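Local coordinates for protein DUTPase (Staphylococcus phage 11, PDB 4GV8) that hydrolyses dUTP to dUMP and pyrophosphate as a homotrimeric jelly-roll dUTPase of a staphylococcal phage, and probably also has a moonlighting role, at residues 9-12 / 13-16; 35-38 / 39-43. One frame throughout, in Å; residues are numbered along the deposited sequence.

Interaction 1: 9-12 / 13-16; sequences LLSE and NARM
Leu9 and Ala14 meet through their CB atoms, 4.0 Å apart, where the chain doubles back after strand 4-9. Beyond CB, the Leu9 side chain runs on past Ala14, its CD2 lying 3.7 Å from Met16 N. Leu9 CD2 also approaches Met16 SD at 3.8 Å, the thioether chain bending at both its second and third torsions and crossing the leucine at about a right angle. The reversal is a type I beta turn from Ser11 to Ala14, whose closing bond from Ala14 N to Ser11 O is weak at 3.4 Å. One water donates to both Ser11 O and Ala14 O, at 2.6 Å and 2.7 Å, and so bridges the two carbonyls. Asn13 is tied in by its backbone: its N-H reaches Ser11 OG over 3.1 Å, bent to 138°. That pattern, a serine hydroxyl accepting from the amide two residues on, is the ST-turn bond, and chi1 of 74° sets OG between the backbone N and carbonyl carbon, facing the turn. Asp48 OD2 also bonds this hydroxyl. Val49 backs both Leu9 and Ala14, while Gln149 of the second subunit packs on Leu9 and Met16.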
loop_
_atom_site.group_PDB
_atom_site.type_symbol
_atom_site.label_atom_id
_atom_site.label_comp_id
_atom_site.label_asym_id
_atom_site.label_seq_id
_atom_site.Cartn_x
_atom_site.Cartn_y
_atom_site.Cartn_z
ATOM N N LEU B 9 -20.972 -13.202 -10.552
ATOM C CA LEU B 9 -20.077 -13.302 -11.674
ATOM C C LEU B 9 -20.733 -12.534 -12.824
ATOM O O LEU B 9 -21.921 -12.722 -13.097
ATOM C CB LEU B 9 -19.785 -14.776 -11.993
ATOM C CG LEU B 9 -19.208 -15.654 -10.864
ATOM C CD1 LEU B 9 -18.820 -17.019 -11.424
ATOM C CD2 LEU B 9 -17.983 -15.018 -10.177
ATOM N N LEU B 10 -19.997 -11.626 -13.461
ATOM C CA LEU B 10 -20.617 -10.672 -14.442
ATOM C C LEU B 10 -20.361 -11.055 -15.887
ATOM O O LEU B 10 -20.925 -10.466 -16.820
ATOM C CB LEU B 10 -20.200 -9.213 -14.185
ATOM C CG LEU B 10 -20.371 -8.731 -12.699
ATOM C CD1 LEU B 10 -19.591 -7.421 -12.422
ATOM C CD2 LEU B 10 -21.846 -8.627 -12.291
ATOM N N SER B 11 -19.526 -12.058 -16.091
ATOM C CA SER B 11 -19.359 -12.621 -17.417
ATOM C C SER B 11 -18.920 -14.070 -17.345
ATOM O O SER B 11 -18.703 -14.631 -16.251
ATOM C CB SER B 11 -18.363 -11.794 -18.256
ATOM O OG SER B 11 -17.030 -12.014 -17.834
ATOM N N GLU B 12 -18.813 -14.639 -18.547
ATOM C CA GLU B 12 -18.260 -15.963 -18.778
ATOM C C GLU B 12 -16.753 -16.034 -18.447
ATOM O O GLU B 12 -16.252 -17.123 -18.197
ATOM C CB GLU B 12 -18.517 -16.422 -20.242
ATOM C CG GLU B 12 -17.818 -15.602 -21.345
ATOM C CD GLU B 12 -18.043 -16.147 -22.775
ATOM O OE1 GLU B 12 -18.830 -17.106 -23.011
ATOM O OE2 GLU B 12 -17.413 -15.584 -23.693
ATOM N N ASN B 13 -16.069 -14.879 -18.478
ATOM C CA ASN B 13 -14.615 -14.754 -18.169
ATOM C C ASN B 13 -14.305 -14.671 -16.647
ATOM O O ASN B 13 -13.139 -14.725 -16.235
ATOM C CB ASN B 13 -14.052 -13.530 -18.902
ATOM C CG ASN B 13 -14.154 -13.656 -20.443
ATOM O OD1 ASN B 13 -14.056 -14.751 -20.988
ATOM N ND2 ASN B 13 -14.363 -12.534 -21.131
ATOM N N ALA B 14 -15.362 -14.554 -15.836
ATOM C CA ALA B 14 -15.255 -14.395 -14.368
ATOM C C ALA B 14 -15.078 -15.728 -13.654
ATOM O O ALA B 14 -15.381 -16.793 -14.163
ATOM C CB ALA B 14 -16.454 -13.654 -13.805
ATOM N N ARG B 15 -14.555 -15.661 -12.448
ATOM C CA ARG B 15 -14.329 -16.870 -11.703
ATOM C C ARG B 15 -14.541 -16.564 -10.265
ATOM O O ARG B 15 -14.064 -15.527 -9.776
ATOM C CB ARG B 15 -12.911 -17.362 -11.868
ATOM C CG ARG B 15 -12.695 -18.646 -11.093
ATOM C CD ARG B 15 -11.342 -19.223 -11.397
ATOM N NE ARG B 15 -11.024 -20.269 -10.438
ATOM C CZ ARG B 15 -9.918 -21.012 -10.476
ATOM N NH1 ARG B 15 -9.002 -20.838 -11.439
ATOM N NH2 ARG B 15 -9.723 -21.932 -9.540
ATOM N N MET B 16 -15.237 -17.472 -9.592
ATOM C CA MET B 16 -15.494 -17.339 -8.171
ATOM C C MET B 16 -14.160 -17.120 -7.451
ATOM O O MET B 16 -13.216 -17.895 -7.645
ATOM C CB MET B 16 -16.206 -18.612 -7.620
ATOM C CG MET B 16 -17.715 -18.553 -7.739
ATOM S SD MET B 16 -18.535 -17.110 -7.007
ATOM C CE MET B 16 -18.741 -17.662 -5.307
HETATM O O HOH W 1 -17.809 -16.869 -15.306
#

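Interaction 2: 35-38 / 39-43; sequences VVLE and PQEKA
Glu41 extends its side chain alongside Glu38, and its OE1 takes the N-H of Glu38, with Glu38 N 2.9 Å from Glu41 OE1. The bond is almost straight at the hydrogen, 172°, yet the donor sits above the carboxylate plane, 56° out of it. A second bond runs the other way, from Glu41 N to Glu38 O at 2.9 Å, and closes a type II beta turn with Pro39 and Gln40 at its corners. Gln40 takes the positive phi that this turn requires at its third position. The turn leads from strand 35-37, paired with strand 126-128, into strand 42-46 at the margin of the larger jelly-roll sheet.

The tight side belongs to Leu37. With CG on the far side of CB from the backbone N (chi1 -156°), this buried side chain slides past Glu41 in the opposite direction, and its CD1 comes within 3.6 Å of Glu41 CB. Leu37 CD1 also rests 4.0 Å from Ala43 CB, while Ile92 of strand 89-94 adds a further apolar neighbour.

The outer side is looser. The side chains of Glu38 and Glu41 run side by side, pointing the same way, with Glu38 CG 3.8 Å from Glu41 OE1. Glu38 OE1 and Glu41 OE2 remain 5.3 Å from each other, and a long, weak ion pair with Arg121 draws on Glu38 OE2. At the corner, Gln40 binds Ala96 O, while Lys42 reaches Ser68 O of the third subunit.

The like charges might slightly raise the cost of ionising both glutamates, while the Glu38 N-H at Glu41 and the distant Arg121 at Glu38 would partly offset it.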
loop_
_atom_site.group_PDB
_atom_site.type_symbol
_atom_site.label_atom_id
_atom_site.label_comp_id
_atom_site.label_asym_id
_atom_site.label_seq_id
_atom_site.Cartn_x
_atom_site.Cartn_y
_atom_site.Cartn_z
ATOM N N VAL B 35 -4.277 -8.680 -20.974
ATOM C CA VAL B 35 -3.726 -7.382 -21.323
ATOM C C VAL B 35 -2.192 -7.379 -21.202
ATOM O O VAL B 35 -1.611 -7.952 -20.257
ATOM C CB VAL B 35 -4.404 -6.244 -20.501
ATOM C CG1 VAL B 35 -4.198 -6.438 -19.027
ATOM C CG2 VAL B 35 -3.916 -4.854 -20.925
ATOM N N VAL B 36 -1.554 -6.777 -22.218
ATOM C CA VAL B 36 -0.126 -6.515 -22.229
ATOM C C VAL B 36 0.109 -5.193 -21.495
ATOM O O VAL B 36 -0.603 -4.227 -21.714
ATOM C CB VAL B 36 0.429 -6.454 -23.688
ATOM C CG1 VAL B 36 1.896 -6.054 -23.688
ATOM C CG2 VAL B 36 0.272 -7.827 -24.334
ATOM N N LEU B 37 1.077 -5.180 -20.594
ATOM C CA LEU B 37 1.412 -3.999 -19.810
ATOM C C LEU B 37 2.944 -3.784 -19.828
ATOM O O LEU B 37 3.718 -4.553 -19.235
ATOM C CB LEU B 37 0.859 -4.155 -18.379
ATOM C CG LEU B 37 0.571 -2.878 -17.555
ATOM C CD1 LEU B 37 -0.503 -2.019 -18.263
ATOM C CD2 LEU B 37 0.146 -3.266 -16.128
ATOM N N GLU B 38 3.367 -2.726 -20.512
ATOM C CA GLU B 38 4.781 -2.458 -20.733
ATOM C C GLU B 38 5.305 -1.534 -19.622
ATOM O O GLU B 38 4.518 -0.942 -18.879
ATOM C CB GLU B 38 4.948 -1.846 -22.131
ATOM C CG GLU B 38 4.366 -2.735 -23.236
ATOM C CD GLU B 38 5.241 -2.869 -24.488
ATOM O OE1 GLU B 38 6.249 -2.139 -24.613
ATOM O OE2 GLU B 38 4.899 -3.735 -25.352
ATOM N N PRO B 39 6.638 -1.429 -19.477
ATOM C CA PRO B 39 7.186 -0.599 -18.399
ATOM C C PRO B 39 6.561 0.780 -18.317
ATOM O O PRO B 39 6.361 1.491 -19.344
ATOM C CB PRO B 39 8.667 -0.508 -18.732
ATOM C CG PRO B 39 8.954 -1.765 -19.508
ATOM C CD PRO B 39 7.704 -2.113 -20.241
ATOM N N GLN B 40 6.207 1.101 -17.078
ATOM C CA GLN B 40 5.639 2.362 -16.662
ATOM C C GLN B 40 4.141 2.513 -16.980
ATOM O O GLN B 40 3.560 3.517 -16.591
ATOM C CB GLN B 40 6.490 3.531 -17.164
ATOM C CG GLN B 40 7.827 3.639 -16.452
ATOM C CD GLN B 40 7.632 3.652 -14.944
ATOM O OE1 GLN B 40 7.120 4.618 -14.395
ATOM N NE2 GLN B 40 8.035 2.572 -14.268
ATOM N N GLU B 41 3.539 1.511 -17.632
ATOM C CA GLU B 41 2.079 1.531 -17.983
ATOM C C GLU B 41 1.155 1.188 -16.828
ATOM O O GLU B 41 1.516 0.423 -15.937
ATOM C CB GLU B 41 1.773 0.612 -19.187
ATOM C CG GLU B 41 2.484 1.135 -20.446
ATOM C CD GLU B 41 2.101 0.423 -21.717
ATOM O OE1 GLU B 41 1.623 -0.716 -21.631
ATOM O OE2 GLU B 41 2.357 0.982 -22.820
ATOM N N LYS B 42 -0.036 1.780 -16.870
ATOM C CA LYS B 42 -1.070 1.668 -15.832
ATOM C C LYS B 42 -2.364 1.147 -16.495
ATOM O O LYS B 42 -2.647 1.445 -17.626
ATOM C CB LYS B 42 -1.334 3.033 -15.173
ATOM C CG LYS B 42 -0.155 3.549 -14.343
ATOM C CD LYS B 42 -0.307 4.991 -13.944
ATOM C CE LYS B 42 -1.618 5.220 -13.188
ATOM N NZ LYS B 42 -1.599 4.642 -11.804
ATOM N N ALA B 43 -3.091 0.318 -15.766
ATOM C CA ALA B 43 -4.389 -0.181 -16.174
ATOM C C ALA B 43 -5.213 -0.527 -14.921
ATOM O O ALA B 43 -4.675 -0.683 -13.777
ATOM C CB ALA B 43 -4.216 -1.448 -17.023
#

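Interactions 1 and 2 are two examples, in series along the chain, of one device, a beta turn reinforced by a side-chain oxygen that accepts a backbone N-H. In 9-12/13-16 the oxygen lies at the start of the turn and serves an amide ahead of it; in 35-38/39-43 it lies at the end and reaches back. Their centres are 23 Å apart, with nearest atoms about 11 Å from each other, and they do not touch. Both lie some way from bound nucleotide analogue: the side chains of Leu10 and Lys42 are each about 10 Å from one. Leu10 packs on Asn87, a residue of that pocket. Interaction 2 also flanks a magnesium ion, about 5 Å from the Gln40 side chain.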